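Long-range contact in putative GGDEF domain membrane protein (Pseudomonas fluorescens, PDB 5EUH), which probably makes the second messenger cyclic di-GMP from two GTP molecules, here its diguanylate cyclase (GGDEF) domain with cyclic di-GMP bound: residues 59-71 and 100-112. Residues are numbered along the deposited sequence; the frame is centred on the assembly and turned at random.
Sequences LRELARVITTNVR and IAEHIRAAVEQLS. With C2E (9,9'-[(2R,3R,3aS,5S,7aR,9R,10R,10aS,12S,14aR)-3,5,10,12-tetrahydroxy-5,12-dioxidooctahydro-2H,7H-difuro[3,2-d:3',2'-j][1,3,7,9,2,8]tetraoxadiphosphacyclododecine-2,9-diyl]bis(2-amino-1,9-dihydro-6H-purin-6-one)), chain E.
Helices 59-69 and 100-109 pack roughly antiparallel at 146°, their axes 9.3 Å apart, with Leu62, Ile66 and Asn69 across from Val108, Ile104 and Ile100. Val65 is the central knob among Ile104, Ala107, Val108 and Leu111. Its compact branched side chain suits the hole: CG1, anti to the backbone N (chi1 167°), meets the shallow side formed by Ala107 CB (3.7 Å), while CG2 touches Leu111 CD1 at 4.0 Å as the two side chains run past each other in opposite directions. Deeper, Ile104 CD1 lies against Ile66 CG2 at 3.8 Å, and Leu62 CD1 meets Val108 CG2; Phe85 and Val123 of the sheet continue this apolar layer. Leu111 CD2 abuts the guanidinium edge of Arg64, whose NH2 forms a salt bridge with Glu61 OE2 (2.9 Å). Asn69 rests CB on Ile104 CG1 and turns its amide back so that ND2 donates to Val65 O. Val70 CG2 touches Ile100 CG2, and Ile100 CD1 packs on a guanine of cyclic di-GMP. Arg71 suits that base's Hoogsteen edge: its backbone N donates to O61 (2.9 Å), its planar guanidinium, edge-on, to N71 through NH2. Such helices pack on one face of the GGDEF sheet; their ends meet a site consistent with the inhibitory RxxD I-site.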
# COMPACT_ATOMS: atom_id res chain seq x y z
N LEU A 59 -3.33 12.89 -0.61
CA LEU A 59 -3.33 11.67 0.19
C LEU A 59 -4.72 11.05 0.25
O LEU A 59 -4.86 9.83 0.17
CB LEU A 59 -2.82 11.97 1.60
CG LEU A 59 -1.31 12.12 1.77
CD1 LEU A 59 -0.96 12.25 3.24
CD2 LEU A 59 -0.60 10.94 1.14
N ARG A 60 -5.75 11.88 0.39
CA ARG A 60 -7.12 11.37 0.40
C ARG A 60 -7.49 10.74 -0.93
O ARG A 60 -8.17 9.71 -0.97
CB ARG A 60 -8.09 12.50 0.76
CG ARG A 60 -7.86 13.07 2.14
CD ARG A 60 -8.29 14.52 2.22
NE ARG A 60 -9.71 14.69 1.93
CZ ARG A 60 -10.66 14.68 2.86
NH1 ARG A 60 -10.34 14.53 4.14
NH2 ARG A 60 -11.93 14.84 2.51
N GLU A 61 -7.04 11.33 -2.04
CA GLU A 61 -7.28 10.73 -3.34
C GLU A 61 -6.54 9.41 -3.48
O GLU A 61 -7.08 8.44 -4.03
CB GLU A 61 -6.87 11.69 -4.45
CG GLU A 61 -7.85 12.84 -4.66
CD GLU A 61 -9.22 12.36 -5.09
OE1 GLU A 61 -10.17 12.46 -4.28
OE2 GLU A 61 -9.36 11.88 -6.23
N LEU A 62 -5.30 9.35 -3.00
CA LEU A 62 -4.57 8.09 -3.00
C LEU A 62 -5.28 7.05 -2.15
O LEU A 62 -5.37 5.87 -2.53
CB LEU A 62 -3.14 8.31 -2.51
CG LEU A 62 -2.28 7.07 -2.29
CD1 LEU A 62 -2.25 6.19 -3.53
CD2 LEU A 62 -0.87 7.47 -1.89
N ALA A 63 -5.81 7.46 -0.99
CA ALA A 63 -6.56 6.53 -0.15
C ALA A 63 -7.82 6.04 -0.86
O ALA A 63 -8.16 4.85 -0.78
CB ALA A 63 -6.92 7.20 1.17
N ARG A 64 -8.52 6.94 -1.56
CA ARG A 64 -9.71 6.53 -2.29
C ARG A 64 -9.38 5.57 -3.42
O ARG A 64 -10.18 4.68 -3.72
CB ARG A 64 -10.43 7.76 -2.83
CG ARG A 64 -11.73 7.44 -3.56
CD ARG A 64 -12.27 8.66 -4.29
NE ARG A 64 -11.28 9.21 -5.21
CZ ARG A 64 -11.03 8.72 -6.42
NH1 ARG A 64 -11.70 7.66 -6.86
NH2 ARG A 64 -10.12 9.29 -7.19
N VAL A 65 -8.22 5.73 -4.05
CA VAL A 65 -7.84 4.83 -5.14
C VAL A 65 -7.56 3.43 -4.61
O VAL A 65 -7.99 2.43 -5.20
CB VAL A 65 -6.61 5.39 -5.89
CG1 VAL A 65 -6.03 4.34 -6.81
CG2 VAL A 65 -7.00 6.63 -6.67
N ILE A 66 -6.85 3.34 -3.49
CA ILE A 66 -6.52 2.03 -2.92
C ILE A 66 -7.78 1.31 -2.49
O ILE A 66 -8.01 0.14 -2.85
CB ILE A 66 -5.53 2.19 -1.75
CG1 ILE A 66 -4.28 2.94 -2.20
CG2 ILE A 66 -5.17 0.84 -1.17
CD1 ILE A 66 -3.36 3.31 -1.06
N THR A 67 -8.63 1.98 -1.71
CA THR A 67 -9.87 1.36 -1.24
C THR A 67 -10.81 1.02 -2.39
O THR A 67 -11.66 0.14 -2.24
CB THR A 67 -10.57 2.28 -0.25
OG1 THR A 67 -10.88 3.52 -0.87
CG2 THR A 67 -9.68 2.53 0.96
N THR A 68 -10.68 1.70 -3.53
CA THR A 68 -11.46 1.33 -4.71
C THR A 68 -10.94 0.05 -5.35
O THR A 68 -11.70 -0.64 -6.03
CB THR A 68 -11.44 2.49 -5.72
OG1 THR A 68 -11.96 3.67 -5.10
CG2 THR A 68 -12.28 2.17 -6.94
N ASN A 69 -9.68 -0.29 -5.12
CA ASN A 69 -9.09 -1.50 -5.67
C ASN A 69 -8.90 -2.59 -4.64
O ASN A 69 -8.45 -3.68 -4.99
CB ASN A 69 -7.75 -1.17 -6.32
CG ASN A 69 -7.90 -0.32 -7.56
OD1 ASN A 69 -8.04 -0.83 -8.66
ND2 ASN A 69 -7.88 0.99 -7.38
N VAL A 70 -9.25 -2.34 -3.38
CA VAL A 70 -9.12 -3.30 -2.30
C VAL A 70 -10.47 -3.36 -1.60
O VAL A 70 -10.83 -2.43 -0.87
CB VAL A 70 -8.00 -2.90 -1.33
CG1 VAL A 70 -8.05 -3.75 -0.08
CG2 VAL A 70 -6.65 -3.04 -2.01
N ARG A 71 -11.20 -4.46 -1.79
CA ARG A 71 -12.62 -4.47 -1.48
C ARG A 71 -13.13 -5.70 -0.75
O ARG A 71 -14.31 -5.74 -0.40
CB ARG A 71 -13.43 -4.30 -2.77
CG ARG A 71 -13.17 -3.00 -3.51
CD ARG A 71 -13.36 -3.17 -5.00
NE ARG A 71 -12.39 -4.10 -5.57
CZ ARG A 71 -12.07 -4.13 -6.86
NH1 ARG A 71 -12.64 -3.28 -7.69
NH2 ARG A 71 -11.19 -5.01 -7.30
N ILE A 100 -3.47 -5.94 -8.39
CA ILE A 100 -4.02 -4.88 -7.57
C ILE A 100 -3.08 -3.68 -7.55
O ILE A 100 -3.51 -2.53 -7.64
CB ILE A 100 -4.29 -5.38 -6.14
CG1 ILE A 100 -5.22 -6.60 -6.15
CG2 ILE A 100 -4.86 -4.27 -5.27
CD1 ILE A 100 -5.26 -7.31 -4.83
N ALA A 101 -1.78 -3.95 -7.44
CA ALA A 101 -0.80 -2.87 -7.37
C ALA A 101 -0.74 -2.10 -8.68
O ALA A 101 -0.66 -0.86 -8.67
CB ALA A 101 0.57 -3.44 -7.01
N GLU A 102 -0.76 -2.80 -9.81
CA GLU A 102 -0.73 -2.12 -11.10
C GLU A 102 -1.97 -1.25 -11.29
O GLU A 102 -1.87 -0.14 -11.82
CB GLU A 102 -0.61 -3.13 -12.23
CG GLU A 102 -0.65 -2.50 -13.62
CD GLU A 102 0.35 -1.36 -13.77
OE1 GLU A 102 0.05 -0.41 -14.52
OE2 GLU A 102 1.43 -1.43 -13.15
N HIS A 103 -3.14 -1.74 -10.87
CA HIS A 103 -4.35 -0.93 -10.94
C HIS A 103 -4.21 0.33 -10.09
O HIS A 103 -4.60 1.43 -10.52
CB HIS A 103 -5.56 -1.74 -10.47
CG HIS A 103 -6.02 -2.76 -11.47
ND1 HIS A 103 -5.78 -2.65 -12.82
CD2 HIS A 103 -6.73 -3.91 -11.30
CE1 HIS A 103 -6.32 -3.69 -13.44
NE2 HIS A 103 -6.89 -4.46 -12.55
N ILE A 104 -3.67 0.19 -8.88
CA ILE A 104 -3.51 1.34 -8.00
C ILE A 104 -2.49 2.31 -8.58
O ILE A 104 -2.70 3.53 -8.61
CB ILE A 104 -3.10 0.88 -6.58
CG1 ILE A 104 -4.23 0.08 -5.93
CG2 ILE A 104 -2.74 2.08 -5.72
CD1 ILE A 104 -3.90 -0.38 -4.53
N ARG A 105 -1.35 1.79 -9.04
CA ARG A 105 -0.31 2.64 -9.60
C ARG A 105 -0.82 3.40 -10.82
O ARG A 105 -0.64 4.61 -10.93
CB ARG A 105 0.92 1.82 -9.95
CG ARG A 105 2.09 2.65 -10.44
CD ARG A 105 3.03 1.86 -11.33
NE ARG A 105 2.38 1.45 -12.57
CZ ARG A 105 2.06 2.28 -13.55
NH1 ARG A 105 2.31 3.57 -13.44
NH2 ARG A 105 1.47 1.82 -14.65
N ALA A 106 -1.45 2.68 -11.75
CA ALA A 106 -1.92 3.32 -12.98
C ALA A 106 -2.99 4.36 -12.68
O ALA A 106 -3.02 5.42 -13.32
CB ALA A 106 -2.46 2.26 -13.94
N ALA A 107 -3.87 4.09 -11.72
CA ALA A 107 -4.94 5.03 -11.42
C ALA A 107 -4.41 6.32 -10.81
O ALA A 107 -4.91 7.41 -11.12
CB ALA A 107 -5.96 4.38 -10.48
N VAL A 108 -3.40 6.23 -9.95
CA VAL A 108 -2.81 7.42 -9.36
C VAL A 108 -2.11 8.25 -10.42
O VAL A 108 -2.17 9.49 -10.41
CB VAL A 108 -1.85 7.03 -8.22
CG1 VAL A 108 -1.11 8.25 -7.69
CG2 VAL A 108 -2.61 6.33 -7.11
N GLU A 109 -1.45 7.59 -11.37
CA GLU A 109 -0.75 8.30 -12.43
C GLU A 109 -1.73 9.09 -13.30
O GLU A 109 -1.41 10.20 -13.76
CB GLU A 109 0.05 7.32 -13.28
CG GLU A 109 0.97 7.95 -14.30
CD GLU A 109 1.73 6.92 -15.10
OE1 GLU A 109 1.25 5.77 -15.19
OE2 GLU A 109 2.81 7.26 -15.63
N GLN A 110 -2.92 8.55 -13.53
CA GLN A 110 -3.92 9.19 -14.37
C GLN A 110 -4.84 10.13 -13.60
O GLN A 110 -5.77 10.68 -14.19
CB GLN A 110 -4.77 8.13 -15.07
CG GLN A 110 -3.97 7.07 -15.81
CD GLN A 110 -3.11 7.64 -16.92
OE1 GLN A 110 -3.41 8.70 -17.48
NE2 GLN A 110 -2.03 6.94 -17.25
N LEU A 111 -4.60 10.33 -12.30
CA LEU A 111 -5.47 11.21 -11.52
C LEU A 111 -5.39 12.65 -12.00
O LEU A 111 -6.35 13.41 -11.83
CB LEU A 111 -5.12 11.12 -10.04
CG LEU A 111 -5.81 10.03 -9.24
CD1 LEU A 111 -5.39 10.08 -7.78
CD2 LEU A 111 -7.32 10.15 -9.36
N SER A 112 -4.26 13.05 -12.59
CA SER A 112 -4.13 14.42 -13.08
C SER A 112 -4.85 14.61 -14.41
O SER A 112 -5.40 15.68 -14.68
CB SER A 112 -2.66 14.79 -13.22
OG SER A 112 -2.01 13.98 -14.18
P1 C2E E . -9.36 -13.83 -8.91
O2P C2E E . -9.11 -15.12 -9.65
O1P C2E E . -9.83 -13.86 -7.48
O5' C2E E . -10.38 -12.91 -9.75
C5' C2E E . -10.94 -13.41 -10.96
C4' C2E E . -11.90 -12.40 -11.58
O4' C2E E . -13.23 -12.71 -11.15
C3' C2E E . -11.64 -10.96 -11.18
O3' C2E E . -10.88 -10.26 -12.16
C2' C2E E . -13.02 -10.35 -11.12
O2' C2E E . -13.32 -9.70 -12.36
C1' C2E E . -13.97 -11.52 -10.93
N9 C2E E . -14.41 -11.48 -9.52
C8 C2E E . -13.96 -12.27 -8.54
N7 C2E E . -14.57 -11.97 -7.37
C5 C2E E . -15.43 -10.96 -7.60
C6 C2E E . -16.38 -10.17 -6.80
O6 C2E E . -16.53 -10.39 -5.58
N1 C2E E . -17.09 -9.22 -7.42
C2 C2E E . -16.95 -8.96 -8.74
N2 C2E E . -17.70 -7.98 -9.29
N3 C2E E . -16.09 -9.65 -9.53
C4 C2E E . -15.32 -10.64 -9.02
P11 C2E E . -9.87 -9.10 -11.71
O21 C2E E . -8.92 -8.82 -12.85
O11 C2E E . -10.65 -7.96 -11.10
O5A C2E E . -9.06 -9.83 -10.54
C5A C2E E . -7.70 -10.20 -10.72
C4A C2E E . -7.12 -10.72 -9.42
O4A C2E E . -6.84 -9.62 -8.57
C3A C2E E . -8.10 -11.58 -8.63
O3A C2E E . -8.01 -12.96 -8.95
C2A C2E E . -7.72 -11.34 -7.19
O2A C2E E . -6.73 -12.29 -6.78
C1A C2E E . -7.09 -9.97 -7.21
N91 C2E E . -8.05 -8.98 -6.67
C81 C2E E . -8.80 -8.14 -7.40
N71 C2E E . -9.56 -7.36 -6.59
C51 C2E E . -9.30 -7.71 -5.32
C61 C2E E . -9.75 -7.30 -3.98
O61 C2E E . -10.60 -6.39 -3.85
N11 C2E E . -9.23 -7.92 -2.92
C21 C2E E . -8.31 -8.90 -3.03
N21 C2E E . -7.83 -9.48 -1.91
N31 C2E E . -7.85 -9.33 -4.23
C41 C2E E . -8.30 -8.78 -5.38